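Local coordinates for tapirin (Caldicellulosiruptor hydrothermalis, PDB 6N2C), which probably binds cellulose at the cell surface through its zinc-containing beta-helical C-terminal domain, and so probably mediates attachment to plant biomass, at residues S178-F183 and A229-V234. Numbering follows the deposited sequence.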
loop_
_atom_site.group_PDB
_atom_site.type_symbol
_atom_site.label_atom_id
_atom_site.label_comp_id
_atom_site.label_asym_id
_atom_site.label_seq_id
_atom_site.Cartn_x
_atom_site.Cartn_y
_atom_site.Cartn_z
ATOM N N SER A 178 -5.248 -17.563 -2.854
ATOM C CA SER A 178 -6.631 -18.053 -2.696
ATOM C C SER A 178 -7.180 -17.933 -1.293
ATOM O O SER A 178 -8.403 -17.902 -1.120
ATOM C CB SER A 178 -6.781 -19.516 -3.218
ATOM O OG SER A 178 -6.436 -19.642 -4.597
ATOM N N ASN A 179 -6.331 -17.844 -0.275
ATOM C CA ASN A 179 -6.799 -17.553 1.086
ATOM C C ASN A 179 -7.494 -16.182 1.236
ATOM O O ASN A 179 -8.214 -15.996 2.187
ATOM C CB ASN A 179 -5.743 -17.534 2.145
ATOM C CG ASN A 179 -5.061 -18.875 2.365
ATOM O OD1 ASN A 179 -3.840 -18.890 2.546
ATOM N ND2 ASN A 179 -5.768 -19.927 2.396
ATOM N N ILE A 180 -7.292 -15.256 0.317
ATOM C CA ILE A 180 -8.054 -13.997 0.323
ATOM C C ILE A 180 -9.577 -14.246 0.393
ATOM O O ILE A 180 -10.325 -13.447 0.944
ATOM C CB ILE A 180 -7.570 -13.070 -0.810
ATOM C CG1 ILE A 180 -6.227 -12.425 -0.358
ATOM C CG2 ILE A 180 -8.547 -11.981 -1.112
ATOM C CD1 ILE A 180 -5.412 -11.836 -1.532
ATOM N N PHE A 181 -10.017 -15.362 -0.237
ATOM C CA PHE A 181 -11.442 -15.664 -0.334
ATOM C C PHE A 181 -11.892 -16.608 0.738
ATOM O O PHE A 181 -13.078 -16.958 0.755
ATOM C CB PHE A 181 -11.726 -16.302 -1.681
ATOM C CG PHE A 181 -11.263 -15.449 -2.817
ATOM C CD1 PHE A 181 -11.971 -14.357 -3.228
ATOM C CD2 PHE A 181 -10.014 -15.695 -3.404
ATOM C CE1 PHE A 181 -11.482 -13.558 -4.235
ATOM C CE2 PHE A 181 -9.547 -14.916 -4.414
ATOM C CZ PHE A 181 -10.270 -13.837 -4.831
ATOM N N ASP A 182 -11.006 -16.964 1.653
ATOM C CA ASP A 182 -11.325 -17.804 2.797
ATOM C C ASP A 182 -11.324 -17.009 4.087
ATOM O O ASP A 182 -10.247 -16.723 4.702
ATOM C CB ASP A 182 -10.346 -18.943 2.854
ATOM C CG ASP A 182 -10.623 -19.931 3.969
ATOM O OD1 ASP A 182 -11.338 -19.603 4.917
ATOM O OD2 ASP A 182 -9.978 -21.072 3.907
ATOM N N PHE A 183 -12.551 -16.713 4.568
ATOM C CA PHE A 183 -12.640 -15.864 5.764
ATOM C C PHE A 183 -12.312 -16.525 7.063
ATOM O O PHE A 183 -12.441 -15.906 8.131
ATOM C CB PHE A 183 -13.908 -14.974 5.700
ATOM C CG PHE A 183 -13.783 -13.903 4.697
ATOM C CD1 PHE A 183 -13.211 -12.684 5.067
ATOM C CD2 PHE A 183 -14.025 -14.184 3.355
ATOM C CE1 PHE A 183 -12.954 -11.747 4.091
ATOM C CE2 PHE A 183 -13.818 -13.235 2.388
ATOM C CZ PHE A 183 -13.216 -12.004 2.813
ATOM N N ALA A 229 1.187 -8.611 8.427
ATOM C CA ALA A 229 0.050 -9.301 7.754
ATOM C C ALA A 229 0.489 -9.972 6.513
ATOM O O ALA A 229 1.417 -9.547 5.863
ATOM C CB ALA A 229 -0.993 -8.249 7.421
ATOM N N ASP A 230 -0.258 -10.993 6.052
ATOM C CA ASP A 230 -0.103 -11.485 4.713
ATOM C C ASP A 230 -0.737 -10.568 3.687
ATOM O O ASP A 230 -0.176 -10.287 2.621
ATOM C CB ASP A 230 -0.864 -12.849 4.548
ATOM C CG ASP A 230 -0.278 -14.000 5.370
ATOM O OD1 ASP A 230 0.833 -13.878 5.857
ATOM O OD2 ASP A 230 -0.942 -15.059 5.366
ATOM N N ASN A 231 -1.955 -10.109 3.986
ATOM C CA ASN A 231 -2.721 -9.282 3.057
ATOM C C ASN A 231 -3.529 -8.278 3.847
ATOM O O ASN A 231 -4.038 -8.627 4.944
ATOM C CB ASN A 231 -3.702 -10.043 2.121
ATOM C CG ASN A 231 -3.007 -11.088 1.238
ATOM O OD1 ASN A 231 -2.405 -10.749 0.237
ATOM N ND2 ASN A 231 -3.059 -12.361 1.656
ATOM N N ILE A 232 -3.625 -7.029 3.308
ATOM C CA ILE A 232 -4.494 -6.009 3.844
ATOM C C ILE A 232 -5.283 -5.425 2.741
ATOM O O ILE A 232 -4.728 -4.995 1.730
ATOM C CB ILE A 232 -3.688 -4.874 4.578
ATOM C CG1 ILE A 232 -2.796 -5.419 5.684
ATOM C CG2 ILE A 232 -4.635 -3.767 5.042
ATOM C CD1 ILE A 232 -1.996 -4.347 6.450
ATOM N N ILE A 233 -6.631 -5.427 2.885
ATOM C CA ILE A 233 -7.512 -4.970 1.848
ATOM C C ILE A 233 -8.463 -3.956 2.414
ATOM O O ILE A 233 -9.162 -4.244 3.327
ATOM C CB ILE A 233 -8.333 -6.151 1.202
ATOM C CG1 ILE A 233 -7.346 -7.188 0.620
ATOM C CG2 ILE A 233 -9.399 -5.614 0.219
ATOM C CD1 ILE A 233 -8.014 -8.482 0.185
ATOM N N VAL A 234 -8.467 -2.794 1.804
ATOM C CA VAL A 234 -9.384 -1.668 2.187
ATOM C C VAL A 234 -10.203 -1.410 0.969
ATOM O O VAL A 234 -9.816 -0.717 0.012
ATOM C CB VAL A 234 -8.623 -0.410 2.624
ATOM C CG1 VAL A 234 -9.620 0.571 3.242
ATOM C CG2 VAL A 234 -7.602 -0.769 3.706
#
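Van der Waals packing of I180 on N231 and I233 joins a short 3-10 turn, 178-181, to the outer surface of strand 231-234. All three residues are buried. I180 reaches across with both of its branches. The CG1-CD1 arm lies over one face of the N231 amide, and the two side chains cross at about a right angle. I180 CD1 is 3.7 Å from N231 OD1, and I180 CG1 is 3.8 Å from N231 ND2. No hydrogen bond links the two segments. The methyl I180 CG2 meets I233 CD1 at 3.8 Å, an apolar pair. I233 is extended at its end (chi2 170°), which carries I233 CD1 to the turn.

The domain is a parallel beta-helix, and the chain turns a corner at D230 from one face to the next. N231 lies just past the corner, where its amide bonds to both adjacent coils: ND2 to N206 OD1, OD1 to N251 ND2 and L252 N. ND2 also bonds to D177 OD2, just before the turn. These bonds fix the rotation of the amide beside I180. I180 and I233 both touch L252 of strand 252-255. Helix 451-457 adds I452 against I180 and I456 against I233.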